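Local coordinates for YerB protein (PDB 2PSB), which is a putative membrane lipoprotein of unknown function that interacts with PcrA, an interaction not essential for viability or for repair of UV-induced lesions, at residues 192-200 and 208-216. Sequence-based numbering, arbitrary orientation.
Sequences NVTNLVEYN and YTRSSDGVI
The guanidinium of R210 carries CG1 of V197 over one face and takes the hydroxyl of Y199 at its edge, near its plane, while the tyrosine ring stands at 71° to it. These groups share one face of an antiparallel β hairpin, strands 196-202 and 207-212, the central pair of a six-stranded sheet in the DUF3048 C-terminal region. With CG anti to the backbone N (chi1 -175°) and the chain extended as far as NE, R210 runs alongside Y199, both pointing the same way; its CD lies 3.4 Å from Y199 CE2. At the end of this run NE is modelled 3.1 Å from Y199 OH as a hydrogen-bond donor, although the position of NE is less certain. Beyond the hairpin, NH2 forms a salt bridge with E57, NH1 is hydrogen-bonded to T217, and Y199 OH also to N296. A leucine in place of R210 would probably leave E57 without its charged mate and open a gap over the V197 methyls. On the other face E198 pairs with S211, its CG 3.6 Å from S211 OG. The backbones are joined by two-way hydrogen bonds at the E198–S211 and N200–T209 pairs; T209 N to N200 O is 2.8 Å. Where strand 207-212 ends, S212 to V215 form a type I' turn leading into strand 215-219, and D213 N donates to L196 O at 2.7 Å. The end of the D213 side chain comes close to N195 and L196, while its OD2 forms a salt bridge with R44. Its OD1 accepts a hydrogen bond from a water that also bonds T194 OG1, and receives L196 N at 3.2 Å from above the carboxylate plane, 39° out of it.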
# COMPACT_ATOMS: atom_id res chain seq x y z
N ASN A 192 -9.69 21.96 -9.67
CA ASN A 192 -9.32 21.80 -11.07
C ASN A 192 -8.80 20.40 -11.40
O ASN A 192 -9.08 19.86 -12.48
CB ASN A 192 -8.31 22.88 -11.48
CG ASN A 192 -7.16 23.01 -10.48
OD1 ASN A 192 -7.37 23.02 -9.27
ND2 ASN A 192 -5.95 23.14 -11.00
N VAL A 193 -8.05 19.81 -10.48
CA VAL A 193 -7.52 18.47 -10.71
C VAL A 193 -8.47 17.42 -10.17
O VAL A 193 -9.15 17.63 -9.17
CB VAL A 193 -6.14 18.29 -10.03
CG1 VAL A 193 -5.16 19.30 -10.58
CG2 VAL A 193 -6.28 18.43 -8.53
N THR A 194 -8.52 16.28 -10.85
CA THR A 194 -9.39 15.19 -10.44
C THR A 194 -8.58 13.90 -10.21
O THR A 194 -7.59 13.64 -10.89
CB THR A 194 -10.48 14.93 -11.52
OG1 THR A 194 -11.44 13.99 -11.02
CG2 THR A 194 -9.86 14.40 -12.79
N ASN A 195 -9.00 13.13 -9.21
CA ASN A 195 -8.36 11.87 -8.85
C ASN A 195 -9.46 11.05 -8.17
O ASN A 195 -9.67 11.15 -6.97
CB ASN A 195 -7.20 12.12 -7.89
CG ASN A 195 -6.32 10.89 -7.68
OD1 ASN A 195 -5.30 10.96 -6.99
ND2 ASN A 195 -6.70 9.77 -8.28
N LEU A 196 -10.16 10.25 -8.98
CA LEU A 196 -11.27 9.43 -8.50
C LEU A 196 -10.96 7.94 -8.47
O LEU A 196 -10.53 7.37 -9.47
CB LEU A 196 -12.50 9.67 -9.39
CG LEU A 196 -13.76 8.83 -9.14
CD1 LEU A 196 -14.39 9.21 -7.80
CD2 LEU A 196 -14.76 9.06 -10.28
N VAL A 197 -11.17 7.33 -7.31
CA VAL A 197 -10.94 5.90 -7.10
C VAL A 197 -12.28 5.25 -6.76
O VAL A 197 -13.06 5.79 -5.99
CB VAL A 197 -9.93 5.66 -5.93
CG1 VAL A 197 -9.75 4.17 -5.71
CG2 VAL A 197 -8.59 6.30 -6.27
N GLU A 198 -12.55 4.09 -7.35
CA GLU A 198 -13.82 3.41 -7.09
C GLU A 198 -13.58 1.93 -6.83
O GLU A 198 -12.70 1.32 -7.44
CB GLU A 198 -14.76 3.56 -8.30
CG GLU A 198 -14.58 4.87 -9.07
CD GLU A 198 -15.52 5.00 -10.26
OE1 GLU A 198 -15.23 5.77 -11.20
OE2 GLU A 198 -16.57 4.32 -10.26
N TYR A 199 -14.35 1.37 -5.92
CA TYR A 199 -14.23 -0.05 -5.60
C TYR A 199 -15.61 -0.66 -5.79
O TYR A 199 -16.60 -0.23 -5.19
CB TYR A 199 -13.73 -0.25 -4.16
CG TYR A 199 -12.33 0.28 -3.91
CD1 TYR A 199 -12.12 1.57 -3.43
CD2 TYR A 199 -11.20 -0.50 -4.19
CE1 TYR A 199 -10.83 2.08 -3.24
CE2 TYR A 199 -9.91 -0.00 -4.00
CZ TYR A 199 -9.73 1.28 -3.53
OH TYR A 199 -8.47 1.79 -3.36
N ASN A 200 -15.68 -1.66 -6.66
CA ASN A 200 -16.94 -2.31 -6.96
C ASN A 200 -16.91 -3.77 -6.55
O ASN A 200 -16.06 -4.53 -7.00
CB ASN A 200 -17.23 -2.17 -8.45
CG ASN A 200 -17.08 -0.73 -8.93
OD1 ASN A 200 -16.33 -0.46 -9.87
ND2 ASN A 200 -17.78 0.19 -8.28
N TYR A 208 -13.67 -7.38 -4.54
CA TYR A 208 -13.80 -6.03 -5.07
C TYR A 208 -12.87 -5.77 -6.24
O TYR A 208 -11.80 -6.38 -6.36
CB TYR A 208 -13.49 -4.99 -4.00
CG TYR A 208 -14.46 -4.96 -2.85
CD1 TYR A 208 -14.42 -5.93 -1.85
CD2 TYR A 208 -15.39 -3.94 -2.75
CE1 TYR A 208 -15.30 -5.87 -0.77
CE2 TYR A 208 -16.27 -3.87 -1.67
CZ TYR A 208 -16.22 -4.83 -0.68
OH TYR A 208 -17.08 -4.75 0.38
N THR A 209 -13.31 -4.92 -7.11
CA THR A 209 -12.55 -4.43 -8.26
C THR A 209 -12.19 -2.96 -8.10
O THR A 209 -12.96 -2.27 -7.34
CB THR A 209 -13.35 -4.65 -9.56
OG1 THR A 209 -13.82 -6.00 -9.62
CG2 THR A 209 -12.43 -4.54 -10.77
N ARG A 210 -11.13 -2.54 -8.63
CA ARG A 210 -10.71 -1.15 -8.49
C ARG A 210 -10.53 -0.48 -9.83
O ARG A 210 -10.26 -1.13 -10.84
CB ARG A 210 -9.41 -1.08 -7.69
CG ARG A 210 -8.93 0.32 -7.37
CD ARG A 210 -7.64 0.28 -6.56
NE ARG A 210 -7.18 1.60 -6.15
CZ ARG A 210 -6.61 2.50 -6.94
NH1 ARG A 210 -6.41 2.23 -8.23
NH2 ARG A 210 -6.24 3.67 -6.44
N SER A 211 -10.70 0.83 -9.84
CA SER A 211 -10.51 1.63 -11.04
C SER A 211 -10.11 3.01 -10.54
O SER A 211 -10.49 3.42 -9.44
CB SER A 211 -11.80 1.73 -11.86
OG SER A 211 -12.71 2.61 -11.23
N SER A 212 -9.35 3.71 -11.35
CA SER A 212 -8.90 5.05 -11.01
C SER A 212 -9.17 5.90 -12.23
O SER A 212 -8.95 5.46 -13.36
CB SER A 212 -7.40 5.03 -10.68
OG SER A 212 -6.69 4.30 -11.68
N ASP A 213 -9.67 7.10 -12.00
CA ASP A 213 -9.98 8.03 -13.08
C ASP A 213 -10.74 7.42 -14.26
O ASP A 213 -10.59 7.88 -15.39
CB ASP A 213 -8.69 8.69 -13.58
CG ASP A 213 -7.99 9.51 -12.50
OD1 ASP A 213 -8.70 10.25 -11.78
OD2 ASP A 213 -6.75 9.42 -12.38
N GLY A 214 -11.54 6.39 -14.01
CA GLY A 214 -12.31 5.78 -15.08
C GLY A 214 -11.77 4.52 -15.74
O GLY A 214 -12.43 3.94 -16.61
N VAL A 215 -10.58 4.09 -15.34
CA VAL A 215 -9.99 2.89 -15.93
C VAL A 215 -9.85 1.85 -14.83
O VAL A 215 -9.46 2.18 -13.71
CB VAL A 215 -8.59 3.20 -16.53
CG1 VAL A 215 -8.09 2.01 -17.34
CG2 VAL A 215 -8.66 4.45 -17.39
N ILE A 216 -10.15 0.59 -15.14
CA ILE A 216 -10.03 -0.45 -14.12
C ILE A 216 -8.56 -0.72 -13.78
O ILE A 216 -7.71 -0.83 -14.67
CB ILE A 216 -10.71 -1.77 -14.55
CG1 ILE A 216 -10.85 -2.70 -13.34
CG2 ILE A 216 -9.91 -2.44 -15.66
CD1 ILE A 216 -11.66 -3.96 -13.60
O HOH W 1 -10.85 11.70 -11.83